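Local coordinates for protein Rho guanine nucleotide exchange factor 12 (Homo sapiens, PDB 1TXD) that acts as a guanine nucleotide exchange factor for the RhoA GTPase and, in this DH/PH fragment, comprises the paired domains of its exchange module, at residues Lys44-Asp47 with Gln48-Gln52; Cys125-Gln128 with Pro129-Leu132; Gln170-Arg173 with Leu174-Pro178; Lys199-Asp202 with His203-Ile207; Ala218-Lys221 with Gln222-Glu225. The protein carries 1 engineered substitution. All coordinates share one frame; numbering follows the deposited sequence.

Interaction 1 (Lys44-Asp47 with Gln48-Gln52); sequences KVLD and QVFYQ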
loop_
_atom_site.group_PDB
_atom_site.type_symbol
_atom_site.label_atom_id
_atom_site.label_comp_id
_atom_site.label_asym_id
_atom_site.label_seq_id
_atom_site.Cartn_x
_atom_site.Cartn_y
_atom_site.Cartn_z
ATOM N N LYS A 44 -8.935 8.159 -16.558
ATOM C CA LYS A 44 -8.606 8.984 -17.753
ATOM C C LYS A 44 -8.125 10.408 -17.383
ATOM O O LYS A 44 -7.343 10.967 -18.145
ATOM C CB LYS A 44 -9.742 9.058 -18.737
ATOM C CG LYS A 44 -10.215 7.731 -19.306
ATOM C CD LYS A 44 -11.122 7.968 -20.548
ATOM C CE LYS A 44 -11.290 6.717 -21.393
ATOM N NZ LYS A 44 -12.598 6.666 -22.069
ATOM N N VAL A 45 -8.521 10.951 -16.217
ATOM C CA VAL A 45 -7.942 12.200 -15.695
ATOM C C VAL A 45 -6.470 12.011 -15.344
ATOM O O VAL A 45 -5.681 12.779 -15.838
ATOM C CB VAL A 45 -8.695 12.829 -14.459
ATOM C CG1 VAL A 45 -7.947 14.095 -13.896
ATOM C CG2 VAL A 45 -10.073 13.188 -14.795
ATOM N N LEU A 46 -6.092 11.055 -14.463
ATOM C CA LEU A 46 -4.679 10.757 -14.245
ATOM C C LEU A 46 -3.958 10.692 -15.569
ATOM O O LEU A 46 -2.869 11.276 -15.740
ATOM C CB LEU A 46 -4.447 9.422 -13.604
ATOM C CG LEU A 46 -4.643 9.519 -12.080
ATOM C CD1 LEU A 46 -4.434 8.196 -11.545
ATOM C CD2 LEU A 46 -3.572 10.506 -11.558
ATOM N N ASP A 47 -4.468 9.838 -16.402
ATOM C CA ASP A 47 -3.807 9.589 -17.720
ATOM C C ASP A 47 -3.708 10.829 -18.537
ATOM O O ASP A 47 -2.644 11.094 -19.121
ATOM C CB ASP A 47 -4.480 8.426 -18.500
ATOM C CG ASP A 47 -3.833 8.151 -19.808
ATOM O OD1 ASP A 47 -4.514 8.391 -20.824
ATOM O OD2 ASP A 47 -2.633 7.807 -19.941
ATOM N N GLN A 48 -4.778 11.574 -18.678
ATOM C CA GLN A 48 -4.778 12.588 -19.770
ATOM C C GLN A 48 -4.195 13.916 -19.271
ATOM O O GLN A 48 -3.439 14.584 -19.988
ATOM C CB GLN A 48 -6.164 12.799 -20.373
ATOM C CG GLN A 48 -6.623 11.688 -21.370
ATOM C CD GLN A 48 -5.667 11.500 -22.545
ATOM O OE1 GLN A 48 -5.544 12.388 -23.400
ATOM N NE2 GLN A 48 -5.010 10.342 -22.612
ATOM N N VAL A 49 -4.478 14.241 -18.006
ATOM C CA VAL A 49 -4.065 15.533 -17.467
ATOM C C VAL A 49 -2.595 15.486 -17.019
ATOM O O VAL A 49 -1.885 16.458 -17.262
ATOM C CB VAL A 49 -4.993 16.029 -16.339
ATOM C CG1 VAL A 49 -4.463 17.316 -15.724
ATOM C CG2 VAL A 49 -6.394 16.241 -16.879
ATOM N N PHE A 50 -2.167 14.336 -16.440
ATOM C CA PHE A 50 -0.872 14.150 -15.862
ATOM C C PHE A 50 0.078 13.344 -16.715
ATOM O O PHE A 50 1.102 13.873 -17.118
ATOM C CB PHE A 50 -0.952 13.548 -14.421
ATOM C CG PHE A 50 -1.629 14.450 -13.471
ATOM C CD1 PHE A 50 -0.939 15.492 -12.856
ATOM C CD2 PHE A 50 -2.991 14.379 -13.287
ATOM C CE1 PHE A 50 -1.591 16.399 -12.063
ATOM C CE2 PHE A 50 -3.648 15.284 -12.461
ATOM C CZ PHE A 50 -2.940 16.295 -11.848
ATOM N N TYR A 51 -0.212 12.058 -16.940
ATOM C CA TYR A 51 0.786 11.144 -17.421
ATOM C C TYR A 51 1.104 11.480 -18.868
ATOM O O TYR A 51 2.269 11.678 -19.223
ATOM C CB TYR A 51 0.327 9.688 -17.346
ATOM C CG TYR A 51 1.295 8.769 -18.064
ATOM C CD1 TYR A 51 2.459 8.360 -17.469
ATOM C CD2 TYR A 51 1.095 8.442 -19.403
ATOM C CE1 TYR A 51 3.420 7.565 -18.172
ATOM C CE2 TYR A 51 2.018 7.634 -20.119
ATOM C CZ TYR A 51 3.173 7.171 -19.460
ATOM O OH TYR A 51 4.083 6.385 -20.153
ATOM N N GLN A 52 0.090 11.558 -19.686
ATOM C CA GLN A 52 0.333 11.797 -21.143
ATOM C C GLN A 52 1.067 13.134 -21.342
ATOM O O GLN A 52 2.095 13.176 -21.985
ATOM C CB GLN A 52 -0.947 11.779 -21.926
ATOM C CG GLN A 52 -1.655 10.396 -22.165
ATOM C CD GLN A 52 -0.766 9.265 -22.707
ATOM O OE1 GLN A 52 -0.048 9.453 -23.738
ATOM N NE2 GLN A 52 -0.882 8.075 -22.106
#
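Asp47 spends both carboxylate oxygens on glutamine amides of the following turn. Gln52 NE2 reaches OD2 of Asp47 at 2.8 Å along an almost straight bond (N-H...O 175°), arriving at the syn lone pair, while Gln48 NE2 meets Asp47 OD1 at 2.7 Å from above the carboxylate plane. Each acceptor lies close to the plane of the amide that serves it, and the two bonds together restrain rotation of the buried carboxylate. Both glutamine chains bend at chi2, which turns their amides back toward the acid. The helix 20-57, part of the all-helical DH domain, widens here into a pi-type turn. Its signature is the i+5 bonding: Tyr51 N donates to Leu46 O at 3.0 Å and Gln52 N to Asp47 O at 2.8 Å. Leu46 O also accepts from Phe50 N at 3.2 Å, that donor standing above the carbonyl plane, so one oxygen serves two backbone amides. Before the widening, Gln48 N and Val49 N keep regular i+4 bonds to Lys44 O and Val45 O. On the apolar side Val45 CG1 packs alongside Val49 CG2 at 4.0 Å, and Leu46 and Phe50 both rest on Leu163 and Ile166 of helix 163-166.

Interaction 2 (Cys125-Gln128 with Pro129-Leu132); sequences CSNQ and PFAL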
loop_
_atom_site.group_PDB
_atom_site.type_symbol
_atom_site.label_atom_id
_atom_site.label_comp_id
_atom_site.label_asym_id
_atom_site.label_seq_id
_atom_site.Cartn_x
_atom_site.Cartn_y
_atom_site.Cartn_z
ATOM N N CYS A 125 -1.162 -0.174 -6.739
ATOM C CA CYS A 125 -1.450 0.298 -5.419
ATOM C C CYS A 125 -0.286 0.167 -4.409
ATOM O O CYS A 125 -0.184 0.950 -3.486
ATOM C CB CYS A 125 -2.690 -0.435 -4.841
ATOM S SG CYS A 125 -4.245 -0.252 -5.760
ATOM N N SER A 126 0.534 -0.859 -4.556
ATOM C CA SER A 126 1.653 -1.123 -3.629
ATOM C C SER A 126 2.765 -0.124 -3.912
ATOM O O SER A 126 3.515 0.197 -3.060
ATOM C CB SER A 126 2.182 -2.569 -3.768
ATOM O OG SER A 126 2.797 -2.765 -5.040
ATOM N N ASN A 127 2.789 0.393 -5.129
ATOM C CA ASN A 127 3.680 1.454 -5.506
ATOM C C ASN A 127 3.374 2.870 -5.029
ATOM O O ASN A 127 4.262 3.772 -5.134
ATOM C CB ASN A 127 3.756 1.594 -7.032
ATOM C CG ASN A 127 4.985 2.379 -7.455
ATOM O OD1 ASN A 127 6.023 2.146 -6.930
ATOM N ND2 ASN A 127 4.834 3.370 -8.308
ATOM N N GLN A 128 2.152 3.054 -4.541
ATOM C CA GLN A 128 1.655 4.329 -4.138
ATOM C C GLN A 128 2.576 5.107 -3.202
ATOM O O GLN A 128 2.767 6.272 -3.465
ATOM C CB GLN A 128 0.247 4.213 -3.527
ATOM C CG GLN A 128 -0.245 5.554 -2.943
ATOM C CD GLN A 128 -1.690 5.482 -2.532
ATOM O OE1 GLN A 128 -2.536 5.095 -3.320
ATOM N NE2 GLN A 128 -1.965 5.801 -1.290
ATOM N N PRO A 129 3.111 4.528 -2.129
ATOM C CA PRO A 129 3.975 5.290 -1.232
ATOM C C PRO A 129 5.274 5.694 -1.972
ATOM O O PRO A 129 5.827 6.786 -1.741
ATOM C CB PRO A 129 4.290 4.320 -0.073
ATOM C CG PRO A 129 3.446 3.098 -0.233
ATOM C CD PRO A 129 2.923 3.144 -1.688
ATOM N N PHE A 130 5.779 4.815 -2.831
ATOM C CA PHE A 130 6.944 5.194 -3.605
ATOM C C PHE A 130 6.528 6.351 -4.518
ATOM O O PHE A 130 7.317 7.265 -4.730
ATOM C CB PHE A 130 7.577 4.028 -4.447
ATOM C CG PHE A 130 8.005 2.855 -3.607
ATOM C CD1 PHE A 130 9.239 2.837 -2.976
ATOM C CD2 PHE A 130 7.167 1.758 -3.453
ATOM C CE1 PHE A 130 9.617 1.786 -2.176
ATOM C CE2 PHE A 130 7.567 0.679 -2.653
ATOM C CZ PHE A 130 8.786 0.685 -2.034
ATOM N N ALA A 131 5.328 6.315 -5.071
ATOM C CA ALA A 131 5.019 7.261 -6.198
ATOM C C ALA A 131 4.762 8.642 -5.563
ATOM O O ALA A 131 5.218 9.649 -6.051
ATOM C CB ALA A 131 3.870 6.796 -7.017
ATOM N N LEU A 132 4.225 8.654 -4.345
ATOM C CA LEU A 132 3.842 9.913 -3.714
ATOM C C LEU A 132 5.110 10.597 -3.230
ATOM O O LEU A 132 5.155 11.794 -3.090
ATOM C CB LEU A 132 2.900 9.672 -2.513
ATOM C CG LEU A 132 1.456 9.239 -2.811
ATOM C CD1 LEU A 132 0.592 9.449 -1.661
ATOM C CD2 LEU A 132 0.810 9.915 -4.027
#
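With CG of Asn127 placed opposite its main-chain nitrogen (chi1 -162°) and CG of Phe130 turned away from its own carbonyl carbon (chi1 -58°), the amide and the ring are brought together across the turn. Asn127 OD1 comes to 3.5 Å from Phe130 CB and 3.7 Å from Phe130 CD2. The side chains cross at about a right angle, yet the amide and ring planes differ by only 18°. The other branch of the amide, ND2, lies 3.8 Å from Ala131 CB and donates outside the turn to Lys67 O, which helps to set the amide's rotation. Lys67 also makes a cation-pi contact with Phe130. This is the junction at which helix 112-126 gives way to helix 128-141 in the DH domain. Asn127 O accepts from Ala131 N at 2.8 Å, the donor lying in the carbonyl plane, and Gln128 O accepts from Leu132 N at 2.9 Å. Ala131 N has a second, weak bond to Gln128 O. Pro129 has no N-H to give; its CD instead sits 3.3 Å from Ser126 O. Replacing Phe130 by an alanine would probably leave Lys67 without its aromatic partner and open a gap beside Gln222 and Glu225 of helix 191-230. Farther along, Gln128 CG lies alongside Leu132 CG at 4.1 Å, while Gln128 also touches Ile167 and Pro168.

Interaction 3 (Gln170-Arg173 with Leu174-Pro178); sequences QMQR and LTKYP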
loop_
_atom_site.group_PDB
_atom_site.type_symbol
_atom_site.label_atom_id
_atom_site.label_comp_id
_atom_site.label_asym_id
_atom_site.label_seq_id
_atom_site.Cartn_x
_atom_site.Cartn_y
_atom_site.Cartn_z
ATOM N N GLN A 170 -7.501 4.188 -7.215
ATOM C CA GLN A 170 -7.479 2.757 -7.511
ATOM C C GLN A 170 -7.696 1.880 -6.251
ATOM O O GLN A 170 -8.568 0.995 -6.243
ATOM C CB GLN A 170 -6.178 2.337 -8.130
ATOM C CG GLN A 170 -6.214 0.920 -8.628
ATOM C CD GLN A 170 -7.287 0.674 -9.771
ATOM O OE1 GLN A 170 -7.777 1.620 -10.444
ATOM N NE2 GLN A 170 -7.628 -0.594 -9.971
ATOM N N MET A 171 -6.935 2.115 -5.189
ATOM C CA MET A 171 -7.117 1.326 -3.960
ATOM C C MET A 171 -8.545 1.476 -3.482
ATOM O O MET A 171 -9.151 0.482 -3.085
ATOM C CB MET A 171 -6.099 1.750 -2.886
ATOM C CG MET A 171 -6.200 1.064 -1.492
ATOM S SD MET A 171 -5.480 -0.618 -1.476
ATOM C CE MET A 171 -6.921 -1.556 -1.414
ATOM N N GLN A 172 -9.117 2.686 -3.523
ATOM C CA GLN A 172 -10.437 2.901 -2.916
ATOM C C GLN A 172 -11.484 2.046 -3.650
ATOM O O GLN A 172 -12.323 1.404 -3.038
ATOM C CB GLN A 172 -10.867 4.387 -2.906
ATOM C CG GLN A 172 -12.224 4.618 -2.115
ATOM C CD GLN A 172 -12.131 4.328 -0.591
ATOM O OE1 GLN A 172 -11.038 4.031 -0.074
ATOM N NE2 GLN A 172 -13.271 4.437 0.134
ATOM N N ARG A 173 -11.398 2.056 -4.974
ATOM C CA ARG A 173 -12.253 1.281 -5.848
ATOM C C ARG A 173 -12.289 -0.198 -5.475
ATOM O O ARG A 173 -13.348 -0.836 -5.412
ATOM C CB ARG A 173 -11.842 1.486 -7.334
ATOM C CG ARG A 173 -12.792 0.764 -8.312
ATOM C CD ARG A 173 -14.274 1.090 -8.096
ATOM N NE ARG A 173 -15.132 0.534 -9.146
ATOM C CZ ARG A 173 -16.467 0.506 -9.070
ATOM N NH1 ARG A 173 -17.044 1.083 -8.075
ATOM N NH2 ARG A 173 -17.237 -0.057 -10.008
ATOM N N LEU A 174 -11.128 -0.737 -5.194
ATOM C CA LEU A 174 -11.027 -2.116 -4.850
ATOM C C LEU A 174 -11.674 -2.406 -3.490
ATOM O O LEU A 174 -12.130 -3.498 -3.297
ATOM C CB LEU A 174 -9.581 -2.542 -4.849
ATOM C CG LEU A 174 -9.139 -3.373 -6.031
ATOM C CD1 LEU A 174 -9.116 -2.523 -7.272
ATOM C CD2 LEU A 174 -7.785 -3.807 -5.709
ATOM N N THR A 175 -11.746 -1.451 -2.583
ATOM C CA THR A 175 -12.477 -1.661 -1.307
ATOM C C THR A 175 -13.989 -1.715 -1.545
ATOM O O THR A 175 -14.698 -2.292 -0.752
ATOM C CB THR A 175 -12.198 -0.538 -0.290
ATOM O OG1 THR A 175 -12.747 0.680 -0.793
ATOM C CG2 THR A 175 -10.690 -0.223 -0.168
ATOM N N LYS A 176 -14.453 -1.160 -2.676
ATOM C CA LYS A 176 -15.879 -1.032 -2.989
ATOM C C LYS A 176 -16.499 -2.288 -3.627
ATOM O O LYS A 176 -17.659 -2.605 -3.407
ATOM C CB LYS A 176 -16.102 0.188 -3.917
ATOM C CG LYS A 176 -15.844 1.583 -3.297
ATOM C CD LYS A 176 -16.803 1.883 -2.160
ATOM C CE LYS A 176 -16.393 3.101 -1.308
ATOM N NZ LYS A 176 -16.382 4.399 -2.040
ATOM N N TYR A 177 -15.736 -3.042 -4.404
ATOM C CA TYR A 177 -16.330 -4.194 -5.093
ATOM C C TYR A 177 -17.056 -5.171 -4.178
ATOM O O TYR A 177 -18.169 -5.590 -4.496
ATOM C CB TYR A 177 -15.289 -4.924 -5.929
ATOM C CG TYR A 177 -14.896 -4.173 -7.161
ATOM C CD1 TYR A 177 -15.855 -3.757 -8.093
ATOM C CD2 TYR A 177 -13.575 -3.907 -7.439
ATOM C CE1 TYR A 177 -15.482 -3.101 -9.256
ATOM C CE2 TYR A 177 -13.215 -3.229 -8.603
ATOM C CZ TYR A 177 -14.150 -2.840 -9.478
ATOM O OH TYR A 177 -13.781 -2.171 -10.606
ATOM N N PRO A 178 -16.483 -5.523 -3.028
ATOM C CA PRO A 178 -17.147 -6.502 -2.173
ATOM C C PRO A 178 -18.547 -6.075 -1.735
ATOM O O PRO A 178 -19.451 -6.912 -1.679
ATOM C CB PRO A 178 -16.225 -6.610 -0.966
ATOM C CG PRO A 178 -14.937 -6.168 -1.407
ATOM C CD PRO A 178 -15.192 -5.094 -2.473
#
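Helix 169-186 is a central element of the DH helical bundle, and within its residues 170-178 Arg173 and Tyr177 meet one turn apart. Arg173 bends at chi2 (52°), carrying its guanidinium to the tyrosine; Tyr177 CE1 stands over one guanidinium face, 3.7 Å from Arg173 CZ. The side chains cross nearly perpendicularly, with their planes 59° apart, so this is an inclined approach rather than a parallel stack. On the tyrosine's side, Arg173 O lies over one ring face, 3.7 Å from Tyr177 CD2. Glu36 of helix 20-57 gathers both polar ends: its OE2 receives a salt bridge from Arg173 NH2 and a hydrogen bond with Tyr177 OH, while Arg173 NH1 bonds to Thr35 OG1. Were Arg173 exchanged for an alanine, Glu36 would probably lose its cationic mate and the tyrosine ring a neighbour that limits its turning. Along the backbone, Leu174 N donates to Gln170 O at 3.3 Å and Lys176 N to Arg173 O at 3.0 Å, the latter donor well above the carbonyl plane. Pro178 has no amide hydrogen, and the helix kinks there. The salt bridge to Glu36 probably balances the charge of the buried Arg173, and the cation would in turn favour the ionised carboxylate.

Interaction 4 (Lys199-Asp202 with His203-Ile207); sequences KAAD and HCRQI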
loop_
_atom_site.group_PDB
_atom_site.type_symbol
_atom_site.label_atom_id
_atom_site.label_comp_id
_atom_site.label_asym_id
_atom_site.label_seq_id
_atom_site.Cartn_x
_atom_site.Cartn_y
_atom_site.Cartn_z
ATOM N N LYS A 199 -20.296 -15.797 -4.466
ATOM C CA LYS A 199 -18.987 -16.395 -4.719
ATOM C C LYS A 199 -18.025 -15.314 -5.282
ATOM O O LYS A 199 -16.913 -15.159 -4.789
ATOM C CB LYS A 199 -19.109 -17.608 -5.660
ATOM C CG LYS A 199 -17.768 -18.232 -6.170
ATOM C CD LYS A 199 -17.945 -19.717 -6.525
ATOM C CE LYS A 199 -17.147 -20.175 -7.772
ATOM N NZ LYS A 199 -15.725 -19.749 -7.744
ATOM N N ALA A 200 -18.488 -14.579 -6.296
ATOM C CA ALA A 200 -17.785 -13.444 -6.869
ATOM C C ALA A 200 -17.470 -12.385 -5.820
ATOM O O ALA A 200 -16.386 -11.841 -5.803
ATOM C CB ALA A 200 -18.605 -12.833 -8.021
ATOM N N ALA A 201 -18.407 -12.133 -4.910
ATOM C CA ALA A 201 -18.171 -11.198 -3.818
ATOM C C ALA A 201 -16.997 -11.652 -2.957
ATOM O O ALA A 201 -16.161 -10.828 -2.613
ATOM C CB ALA A 201 -19.440 -11.026 -2.950
ATOM N N ASP A 202 -16.944 -12.950 -2.607
ATOM C CA ASP A 202 -15.828 -13.490 -1.826
ATOM C C ASP A 202 -14.492 -13.423 -2.565
ATOM O O ASP A 202 -13.487 -13.103 -1.956
ATOM C CB ASP A 202 -16.058 -14.939 -1.392
ATOM C CG ASP A 202 -17.101 -15.065 -0.330
ATOM O OD1 ASP A 202 -17.527 -14.030 0.247
ATOM O OD2 ASP A 202 -17.569 -16.175 -0.014
ATOM N N HIS A 203 -14.490 -13.738 -3.857
ATOM C CA HIS A 203 -13.319 -13.484 -4.700
ATOM C C HIS A 203 -12.911 -12.013 -4.618
ATOM O O HIS A 203 -11.728 -11.718 -4.453
ATOM C CB HIS A 203 -13.552 -13.898 -6.151
ATOM C CG HIS A 203 -13.471 -15.379 -6.387
ATOM N ND1 HIS A 203 -12.287 -16.089 -6.319
ATOM C CD2 HIS A 203 -14.426 -16.281 -6.731
ATOM C CE1 HIS A 203 -12.523 -17.366 -6.579
ATOM N NE2 HIS A 203 -13.812 -17.509 -6.840
ATOM N N CYS A 204 -13.859 -11.078 -4.689
ATOM C CA CYS A 204 -13.466 -9.657 -4.638
ATOM C C CYS A 204 -12.762 -9.391 -3.308
ATOM O O CYS A 204 -11.774 -8.675 -3.240
ATOM C CB CYS A 204 -14.646 -8.714 -4.828
ATOM S SG CYS A 204 -15.203 -8.608 -6.516
ATOM N N ARG A 205 -13.253 -10.021 -2.261
ATOM C CA ARG A 205 -12.613 -9.933 -0.957
ATOM C C ARG A 205 -11.217 -10.526 -0.971
ATOM O O ARG A 205 -10.319 -9.918 -0.438
ATOM C CB ARG A 205 -13.475 -10.600 0.121
ATOM C CG ARG A 205 -14.084 -9.593 1.085
ATOM C CD ARG A 205 -15.066 -10.183 2.077
ATOM N NE ARG A 205 -16.280 -9.407 1.916
ATOM C CZ ARG A 205 -17.428 -9.854 1.436
ATOM N NH1 ARG A 205 -17.625 -11.130 1.100
ATOM N NH2 ARG A 205 -18.399 -8.997 1.312
ATOM N N GLN A 206 -11.037 -11.700 -1.583
ATOM C CA GLN A 206 -9.695 -12.285 -1.784
ATOM C C GLN A 206 -8.744 -11.332 -2.531
ATOM O O GLN A 206 -7.616 -11.183 -2.141
ATOM C CB GLN A 206 -9.771 -13.587 -2.587
ATOM C CG GLN A 206 -10.027 -14.869 -1.783
ATOM C CD GLN A 206 -9.963 -16.122 -2.671
ATOM O OE1 GLN A 206 -10.866 -16.963 -2.617
ATOM N NE2 GLN A 206 -8.926 -16.215 -3.523
ATOM N N ILE A 207 -9.213 -10.744 -3.624
ATOM C CA ILE A 207 -8.453 -9.770 -4.407
ATOM C C ILE A 207 -8.015 -8.580 -3.549
ATOM O O ILE A 207 -6.866 -8.165 -3.582
ATOM C CB ILE A 207 -9.293 -9.251 -5.567
ATOM C CG1 ILE A 207 -9.434 -10.301 -6.648
ATOM C CG2 ILE A 207 -8.707 -8.005 -6.139
ATOM C CD1 ILE A 207 -10.470 -9.928 -7.770
#
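Asp202 O receives Gln206 N at 2.8 Å (N-H...O 161°), the shortest polar bond between residues 199-202 and 203-207. The carboxylate of the same aspartate reaches Arg205 three residues on: OD1 forms a salt bridge with Arg205 NH1 at 3.0 Å. It approaches the guanidinium at its edge and in its plane, although the carboxylate and guanidinium planes stand 63° apart, so the pair meets through one oxygen and one nitrogen. Arg205 NH2 has a second acid in Asp182 of helix 169-186, so the guanidinium has two acid partners, which probably steadies its charge. These residues lie in helix 191-230, the long helix that runs from the DH bundle toward the PH domain, and the i+4 bonding here is regular. His203 N donates to Lys199 O at 3.0 Å with a nearly linear N-H...O angle of 171°. The side chains of Lys199 and His203 lie side by side, pointing the same way. Lys199 bends at chi3 and chi4, bringing NZ in the plane of the imidazole to its edge, 3.1 Å from His203 NE2; this bond is weak. His203 ND1 makes another weak bond to Glu114, so the two ring nitrogens face a lysine and an acid. The inner face of the helix carries small residues: Ala200 and Ala201 lie against Leu181, and Cys204 against Tyr177 and Phe109.

Interaction 5 (Ala218-Lys221 with Gln222-Glu225); sequences AENK and QRLE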
loop_
_atom_site.group_PDB
_atom_site.type_symbol
_atom_site.label_atom_id
_atom_site.label_comp_id
_atom_site.label_asym_id
_atom_site.label_seq_id
_atom_site.Cartn_x
_atom_site.Cartn_y
_atom_site.Cartn_z
ATOM N N ALA A 218 4.929 -3.210 0.782
ATOM C CA ALA A 218 5.532 -2.037 0.184
ATOM C C ALA A 218 5.658 -0.809 1.110
ATOM O O ALA A 218 6.651 -0.134 1.068
ATOM C CB ALA A 218 4.805 -1.658 -1.108
ATOM N N GLU A 219 4.662 -0.466 1.904
ATOM C CA GLU A 219 4.855 0.622 2.861
ATOM C C GLU A 219 6.057 0.365 3.815
ATOM O O GLU A 219 6.732 1.315 4.250
ATOM C CB GLU A 219 3.589 0.798 3.728
ATOM C CG GLU A 219 2.415 1.384 2.935
ATOM C CD GLU A 219 1.132 1.403 3.745
ATOM O OE1 GLU A 219 0.247 2.245 3.474
ATOM O OE2 GLU A 219 1.001 0.554 4.634
ATOM N N ASN A 220 6.313 -0.897 4.169
ATOM C CA ASN A 220 7.453 -1.216 5.024
ATOM C C ASN A 220 8.750 -0.947 4.292
ATOM O O ASN A 220 9.633 -0.333 4.871
ATOM C CB ASN A 220 7.397 -2.667 5.561
ATOM C CG ASN A 220 8.425 -2.938 6.706
ATOM O OD1 ASN A 220 9.543 -2.388 6.739
ATOM N ND2 ASN A 220 8.047 -3.808 7.629
ATOM N N LYS A 221 8.851 -1.322 3.006
ATOM C CA LYS A 221 10.069 -1.081 2.227
ATOM C C LYS A 221 10.330 0.390 1.948
ATOM O O LYS A 221 11.486 0.795 1.857
ATOM C CB LYS A 221 10.049 -1.798 0.856
ATOM C CG LYS A 221 10.095 -3.325 0.985
ATOM C CD LYS A 221 9.757 -4.027 -0.348
ATOM C CE LYS A 221 9.286 -5.462 -0.122
ATOM N NZ LYS A 221 9.939 -6.410 -1.074
ATOM N N GLN A 222 9.270 1.172 1.725
ATOM C CA GLN A 222 9.435 2.578 1.368
ATOM C C GLN A 222 9.851 3.375 2.632
ATOM O O GLN A 222 10.616 4.363 2.573
ATOM C CB GLN A 222 8.166 3.106 0.694
ATOM C CG GLN A 222 8.309 4.493 0.019
ATOM C CD GLN A 222 8.291 5.618 1.057
ATOM O OE1 GLN A 222 7.448 5.606 1.980
ATOM N NE2 GLN A 222 9.265 6.521 0.983
ATOM N N ARG A 223 9.409 2.909 3.797
ATOM C CA ARG A 223 9.856 3.522 5.044
ATOM C C ARG A 223 11.355 3.357 5.197
ATOM O O ARG A 223 12.077 4.307 5.460
ATOM C CB ARG A 223 9.165 2.893 6.219
ATOM C CG ARG A 223 7.883 3.575 6.597
ATOM C CD ARG A 223 7.434 3.177 8.011
ATOM N NE ARG A 223 7.253 1.722 8.108
ATOM C CZ ARG A 223 6.099 1.034 7.911
ATOM N NH1 ARG A 223 4.958 1.639 7.578
ATOM N NH2 ARG A 223 6.091 -0.295 8.061
ATOM N N LEU A 224 11.812 2.128 5.012
ATOM C CA LEU A 224 13.235 1.828 4.994
ATOM C C LEU A 224 13.991 2.611 3.996
ATOM O O LEU A 224 15.061 3.127 4.302
ATOM C CB LEU A 224 13.450 0.340 4.709
ATOM C CG LEU A 224 13.500 -0.546 5.948
ATOM C CD1 LEU A 224 13.826 -1.969 5.509
ATOM C CD2 LEU A 224 14.544 -0.035 6.923
ATOM N N GLU A 225 13.450 2.724 2.780
ATOM C CA GLU A 225 14.168 3.408 1.695
ATOM C C GLU A 225 14.415 4.871 2.074
ATOM O O GLU A 225 15.415 5.506 1.698
ATOM C CB GLU A 225 13.306 3.318 0.426
ATOM C CG GLU A 225 13.977 3.762 -0.824
ATOM C CD GLU A 225 13.119 3.424 -2.041
ATOM O OE1 GLU A 225 12.997 2.228 -2.361
ATOM O OE2 GLU A 225 12.566 4.354 -2.658
HETATM O O HOH W 1 5.758 3.783 3.521
#
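Arg223 folds back over the preceding turn, and one face of its guanidinium receives Glu219 O, which stands 3.7 Å above the plane over its centre. Arg223 NH2 comes to 3.5 Å from Asn220 CA and 3.7 Å from Asn220 CB. The side chains of Asn220 and Arg223 cross at about a right angle, their amide and guanidinium planes 46° apart. A bend at chi3 (-58°) lays the guanidinium along the helix. Glu219 O is also engaged by hydrogen bonds: Arg223 N donates to it at 3.1 Å from above the carbonyl plane, and a water donates at 2.8 Å. The same water donates to Gln222 OE1 at 2.9 Å, tying that side chain to the backbone. Ala218 to Glu225 lie in the C-terminal part of helix 191-230, where it passes from the DH bundle to the PH domain. Backbone bonding remains regular, with Gln222 N on Ala218 O at 3.0 Å and Leu224 N on Asn220 O at 3.3 Å. In the next shell, Asn220 ND2 bonds to Met257 O in the first strand of the PH sheet, and Arg223 NE makes a long, weak ion pair with Glu260 of that strand. Toward helix 128-141, Ala218 packs against Phe130 and Glu219 against Pro129.

How the interactions relate
All five contacts are local and follow in series, none nesting or crossing; each closes only a helical turn or, in interaction 2, the junction between two helices. Interaction 1 lies toward the end of helix 20-57, its centre about 17 Å from that of interaction 2 and without touching it. Interaction 2 meets interaction 3 through Cys125 SG, 3.6 Å from Met171 N, joining helix 112-126 to helix 169-186. Interactions 3 and 4 touch between helix 169-186 and helix 191-230, which follow each other in the chain. Interactions 4 and 5 share helix 191-230, with centres about 28 Å apart. Interaction 5 returns to Phe130 of interaction 2, joining helix 128-141 to the C-terminal part of helix 191-230, which leads into the PH domain.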